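Local coordinates for Ice-binding protein isoform1a (Antarctomyces psychrotrophicus, PDB 7BWX) that probably binds ice, its right-handed beta-helix matching water molecules of the ice prism planes and so acting as an antifreeze protein, at residues Ser159-Val173 with Ala177-Leu191. The protein carries 1 engineered substitution. Residues are numbered along the deposited sequence; the frame is centred on the assembly and turned at random.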
loop_
_atom_site.group_PDB
_atom_site.type_symbol
_atom_site.label_atom_id
_atom_site.label_comp_id
_atom_site.label_asym_id
_atom_site.label_seq_id
_atom_site.Cartn_x
_atom_site.Cartn_y
_atom_site.Cartn_z
ATOM N N SER A 159 -11.953 -0.360 -2.717
ATOM C CA SER A 159 -12.329 -1.745 -2.325
ATOM C C SER A 159 -11.061 -2.581 -2.051
ATOM O O SER A 159 -10.477 -2.438 -0.935
ATOM C CB SER A 159 -13.267 -2.401 -3.286
ATOM O OG SER A 159 -12.727 -2.443 -4.612
ATOM N N SER A 160 -10.603 -3.369 -3.034
ATOM C CA SER A 160 -9.520 -4.343 -2.826
ATOM C C SER A 160 -8.404 -4.130 -3.842
ATOM O O SER A 160 -8.669 -3.652 -4.972
ATOM C CB SER A 160 -10.056 -5.743 -2.869
ATOM O OG SER A 160 -10.968 -5.962 -1.794
ATOM N N ALA A 161 -7.180 -4.441 -3.413
ATOM C CA ALA A 161 -5.967 -4.343 -4.234
ATOM C C ALA A 161 -5.483 -5.753 -4.547
ATOM O O ALA A 161 -5.391 -6.606 -3.617
ATOM C CB ALA A 161 -4.898 -3.529 -3.558
ATOM N N THR A 162 -5.094 -5.950 -5.816
ATOM C CA THR A 162 -4.439 -7.178 -6.290
ATOM C C THR A 162 -3.082 -6.752 -6.854
ATOM O O THR A 162 -3.085 -6.024 -7.890
ATOM C CB THR A 162 -5.313 -7.902 -7.321
ATOM O OG1 THR A 162 -6.646 -8.047 -6.851
ATOM C CG2 THR A 162 -4.723 -9.244 -7.700
ATOM N N LEU A 163 -1.978 -7.162 -6.230
ATOM C CA LEU A 163 -0.635 -6.786 -6.732
ATOM C C LEU A 163 -0.116 -7.975 -7.559
ATOM O O LEU A 163 -0.054 -9.120 -7.056
ATOM C CB LEU A 163 0.265 -6.385 -5.564
ATOM C CG LEU A 163 -0.325 -5.351 -4.606
ATOM C CD1 LEU A 163 0.686 -4.981 -3.556
ATOM C CD2 LEU A 163 -0.805 -4.122 -5.376
ATOM N N GLY A 164 0.253 -7.734 -8.812
ATOM C CA GLY A 164 0.498 -8.871 -9.727
ATOM C C GLY A 164 1.807 -9.607 -9.446
ATOM O O GLY A 164 2.677 -9.073 -8.700
ATOM N N THR A 165 1.978 -10.779 -10.048
ATOM C CA THR A 165 3.172 -11.643 -9.839
ATOM C C THR A 165 4.431 -10.901 -10.295
ATOM O O THR A 165 4.428 -10.272 -11.381
ATOM C CB THR A 165 3.036 -12.996 -10.548
ATOM O OG1 THR A 165 2.812 -12.689 -11.925
ATOM C CG2 THR A 165 1.873 -13.818 -10.025
ATOM N N TYR A 166 5.407 -10.807 -9.398
ATOM C CA TYR A 166 6.738 -10.221 -9.668
ATOM C C TYR A 166 6.636 -8.728 -9.896
ATOM O O TYR A 166 7.644 -8.136 -10.322
ATOM C CB TYR A 166 7.397 -11.037 -10.789
ATOM C CG TYR A 166 7.728 -12.403 -10.278
ATOM C CD1 TYR A 166 8.700 -12.509 -9.304
ATOM C CD2 TYR A 166 7.016 -13.532 -10.642
ATOM C CE1 TYR A 166 9.045 -13.730 -8.758
ATOM C CE2 TYR A 166 7.331 -14.770 -10.091
ATOM C CZ TYR A 166 8.348 -14.853 -9.148
ATOM O OH TYR A 166 8.738 -16.003 -8.516
ATOM N N SER A 167 5.499 -8.106 -9.547
ATOM C CA SER A 167 5.326 -6.646 -9.637
ATOM C C SER A 167 6.119 -5.958 -8.534
ATOM O O SER A 167 6.515 -6.618 -7.557
ATOM C CB SER A 167 3.860 -6.244 -9.535
ATOM O OG SER A 167 3.339 -6.582 -8.256
ATOM N N HIS A 168 6.329 -4.668 -8.687
ATOM C CA HIS A 168 7.006 -3.829 -7.695
ATOM C C HIS A 168 6.189 -2.575 -7.455
ATOM O O HIS A 168 5.810 -1.908 -8.411
ATOM C CB HIS A 168 8.436 -3.484 -8.113
ATOM C CG HIS A 168 9.102 -2.636 -7.095
ATOM N ND1 HIS A 168 9.471 -3.158 -5.870
ATOM C CD2 HIS A 168 9.347 -1.302 -7.040
ATOM C CE1 HIS A 168 9.974 -2.184 -5.127
ATOM N NE2 HIS A 168 9.941 -1.037 -5.835
ATOM N N LEU A 169 5.925 -2.274 -6.182
ATOM C CA LEU A 169 5.159 -1.072 -5.795
ATOM C C LEU A 169 5.975 -0.270 -4.798
ATOM O O LEU A 169 6.747 -0.854 -3.978
ATOM C CB LEU A 169 3.800 -1.488 -5.238
ATOM C CG LEU A 169 2.885 -0.359 -4.772
ATOM C CD1 LEU A 169 1.431 -0.684 -5.037
ATOM C CD2 LEU A 169 3.071 -0.106 -3.272
ATOM N N GLU A 170 5.852 1.035 -4.936
ATOM C CA GLU A 170 6.363 2.017 -3.989
ATOM C C GLU A 170 5.114 2.662 -3.381
ATOM O O GLU A 170 4.214 3.083 -4.139
ATOM C CB GLU A 170 7.269 3.042 -4.685
ATOM C CG GLU A 170 8.503 2.415 -5.372
ATOM C CD GLU A 170 9.702 2.202 -4.474
ATOM O OE1 GLU A 170 9.746 2.849 -3.400
ATOM O OE2 GLU A 170 10.609 1.414 -4.826
ATOM N N GLY A 171 5.093 2.751 -2.065
ATOM C CA GLY A 171 4.087 3.546 -1.369
ATOM C C GLY A 171 3.257 2.763 -0.356
ATOM O O GLY A 171 3.456 1.558 -0.198
ATOM N N ASN A 172 2.383 3.501 0.329
ATOM C CA ASN A 172 1.481 2.988 1.399
ATOM C C ASN A 172 0.141 2.635 0.760
ATOM O O ASN A 172 -0.525 3.515 0.223
ATOM C CB ASN A 172 1.388 4.031 2.509
ATOM C CG ASN A 172 2.736 4.355 3.112
ATOM O OD1 ASN A 172 3.415 3.464 3.627
ATOM N ND2 ASN A 172 3.118 5.623 3.071
ATOM N N VAL A 173 -0.165 1.351 0.732
ATOM C CA VAL A 173 -1.416 0.816 0.204
ATOM C C VAL A 173 -2.365 0.778 1.395
ATOM O O VAL A 173 -2.139 -0.026 2.288
ATOM C CB VAL A 173 -1.243 -0.559 -0.436
ATOM C CG1 VAL A 173 -2.574 -1.052 -0.981
ATOM C CG2 VAL A 173 -0.167 -0.564 -1.538
ATOM N N ALA A 177 -10.758 -2.906 1.895
ATOM C CA ALA A 177 -11.007 -4.343 2.106
ATOM C C ALA A 177 -9.690 -5.129 1.902
ATOM O O ALA A 177 -8.766 -4.910 2.677
ATOM C CB ALA A 177 -12.114 -4.756 1.201
ATOM N N LEU A 178 -9.632 -6.036 0.942
ATOM C CA LEU A 178 -8.574 -7.067 0.855
ATOM C C LEU A 178 -7.333 -6.466 0.195
ATOM O O LEU A 178 -7.508 -5.643 -0.729
ATOM C CB LEU A 178 -9.073 -8.219 -0.009
ATOM C CG LEU A 178 -8.161 -9.447 -0.061
ATOM C CD1 LEU A 178 -8.211 -10.150 1.289
ATOM C CD2 LEU A 178 -8.601 -10.419 -1.162
ATOM N N ILE A 179 -6.142 -6.903 0.633
ATOM C CA ILE A 179 -4.896 -6.695 -0.156
ATOM C C ILE A 179 -4.339 -8.064 -0.438
ATOM O O ILE A 179 -4.039 -8.770 0.514
ATOM C CB ILE A 179 -3.872 -5.779 0.515
ATOM C CG1 ILE A 179 -4.449 -4.408 0.780
ATOM C CG2 ILE A 179 -2.606 -5.653 -0.353
ATOM C CD1 ILE A 179 -3.578 -3.514 1.601
ATOM N N ALA A 180 -4.171 -8.407 -1.713
ATOM C CA ALA A 180 -3.574 -9.687 -2.156
ATOM C C ALA A 180 -2.290 -9.364 -2.932
ATOM O O ALA A 180 -2.350 -8.674 -3.951
ATOM C CB ALA A 180 -4.540 -10.468 -2.973
ATOM N N ALA A 181 -1.154 -9.805 -2.403
ATOM C CA ALA A 181 0.141 -9.716 -3.089
ATOM C C ALA A 181 0.419 -11.096 -3.684
ATOM O O ALA A 181 0.597 -12.079 -2.942
ATOM C CB ALA A 181 1.158 -9.209 -2.116
ATOM N N GLN A 182 0.401 -11.175 -5.000
ATOM C CA GLN A 182 0.638 -12.442 -5.720
ATOM C C GLN A 182 2.145 -12.755 -5.757
ATOM O O GLN A 182 2.977 -11.903 -5.364
ATOM C CB GLN A 182 0.013 -12.368 -7.111
ATOM C CG GLN A 182 -1.508 -12.274 -7.042
ATOM C CD GLN A 182 -2.173 -12.169 -8.391
ATOM O OE1 GLN A 182 -1.581 -11.803 -9.391
ATOM N NE2 GLN A 182 -3.444 -12.519 -8.412
ATOM N N THR A 183 2.447 -13.992 -6.147
ATOM C CA THR A 183 3.795 -14.588 -6.112
ATOM C C THR A 183 4.836 -13.560 -6.531
ATOM O O THR A 183 4.828 -13.083 -7.655
ATOM C CB THR A 183 3.895 -15.824 -7.025
ATOM O OG1 THR A 183 2.727 -16.610 -6.789
ATOM C CG2 THR A 183 5.127 -16.651 -6.731
ATOM N N GLY A 184 5.741 -13.284 -5.626
ATOM C CA GLY A 184 6.977 -12.563 -5.930
ATOM C C GLY A 184 6.773 -11.080 -5.946
ATOM O O GLY A 184 7.784 -10.384 -6.182
ATOM N N ALA A 185 5.552 -10.571 -5.740
ATOM C CA ALA A 185 5.388 -9.099 -5.689
ATOM C C ALA A 185 6.261 -8.507 -4.580
ATOM O O ALA A 185 6.380 -9.100 -3.475
ATOM C CB ALA A 185 3.936 -8.720 -5.541
ATOM N N THR A 186 6.804 -7.322 -4.826
ATOM C CA THR A 186 7.678 -6.612 -3.878
ATOM C C THR A 186 7.095 -5.230 -3.650
ATOM O O THR A 186 6.472 -4.639 -4.586
ATOM C CB THR A 186 9.143 -6.596 -4.347
ATOM O OG1 THR A 186 9.242 -5.901 -5.589
ATOM C CG2 THR A 186 9.697 -8.001 -4.493
ATOM N N ILE A 187 7.292 -4.737 -2.438
ATOM C CA ILE A 187 6.737 -3.442 -1.992
ATOM C C ILE A 187 7.792 -2.753 -1.129
ATOM O O ILE A 187 8.284 -3.339 -0.157
ATOM C CB ILE A 187 5.389 -3.644 -1.237
ATOM C CG1 ILE A 187 4.324 -4.289 -2.110
ATOM C CG2 ILE A 187 4.887 -2.314 -0.692
ATOM C CD1 ILE A 187 4.238 -5.796 -1.983
ATOM N N ASN A 188 8.104 -1.526 -1.486
ATOM C CA ASN A 188 8.763 -0.527 -0.632
ATOM C C ASN A 188 7.668 0.394 -0.169
ATOM O O ASN A 188 7.242 1.293 -0.938
ATOM C CB ASN A 188 9.872 0.250 -1.366
ATOM C CG ASN A 188 11.127 -0.599 -1.548
ATOM O OD1 ASN A 188 11.411 -1.524 -0.755
ATOM N ND2 ASN A 188 11.875 -0.312 -2.604
ATOM N N GLY A 189 7.177 0.111 1.038
ATOM C CA GLY A 189 5.980 0.776 1.583
ATOM C C GLY A 189 5.306 -0.137 2.566
ATOM O O GLY A 189 6.018 -0.765 3.396
ATOM N N ALA A 190 3.997 -0.266 2.468
ATOM C CA ALA A 190 3.197 -0.951 3.505
ATOM C C ALA A 190 1.880 -1.421 2.923
ATOM O O ALA A 190 1.415 -0.799 1.964
ATOM C CB ALA A 190 3.001 -0.013 4.658
ATOM N N LEU A 191 1.343 -2.510 3.472
ATOM C CA LEU A 191 0.043 -3.081 3.094
ATOM C C LEU A 191 -0.909 -2.950 4.289
ATOM O O LEU A 191 -0.746 -3.725 5.250
ATOM C CB LEU A 191 0.224 -4.539 2.660
ATOM C CG LEU A 191 1.256 -4.752 1.555
ATOM C CD1 LEU A 191 1.364 -6.207 1.223
ATOM C CD2 LEU A 191 0.969 -3.941 0.310
HETATM O O HOH W 1 -0.317 -11.174 -11.833
HETATM O O HOH W 2 3.890 -5.153 -6.014
HETATM O O HOH W 3 9.084 -7.405 -7.988
#
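Glu170 OE2 takes two bonds, from Asn188 ND2 on the next coil and from His168 NE2 on its own strand. Asn188 ND2 donates at 3.1 Å to Glu170 OE2, on the syn side but well out of the carboxylate plane; His168 NE2 lies 2.7 Å from the same OE2, above the same face, in a nearly straight bond (169°). A bend at chi2 (-85°) of Glu170 brings OE2 to the edge of the imidazole and alongside the Asn188 amide. The opposite nitrogen of the imidazole, His168 ND1, is 2.8 Å from Thr186 OG1 in a hydrogen bond whose donor is open, so the ring is gripped at both ends. Replacing Glu170 with an alanine would probably leave Asn188 ND2 and His168 NE2 without their common acceptor and the imidazole freer to turn.

Water also bridges the coils: one molecule donates to both Ser167 OG and Thr186 O, another accepts from Thr165 N and donates to Gln182 OE1. Gly164 O accepts both Ser167 OG (2.6 Å) and Ser167 N, closing the type II turn Gly164-Ser167.

Backbone amides and carbonyls pair in parallel register, as in Leu163 N to Ala180 O (2.8 Å) and Gly171 N to Asn188 O. Inside, Leu163 CD1 packs 4.0 Å from Ile187 CD1, and Val173 CG1 meets Ile179 CD1. Such in-register stacking of coils, with aliphatic side chains within, is characteristic of this ice-binding family's right-handed beta-helix.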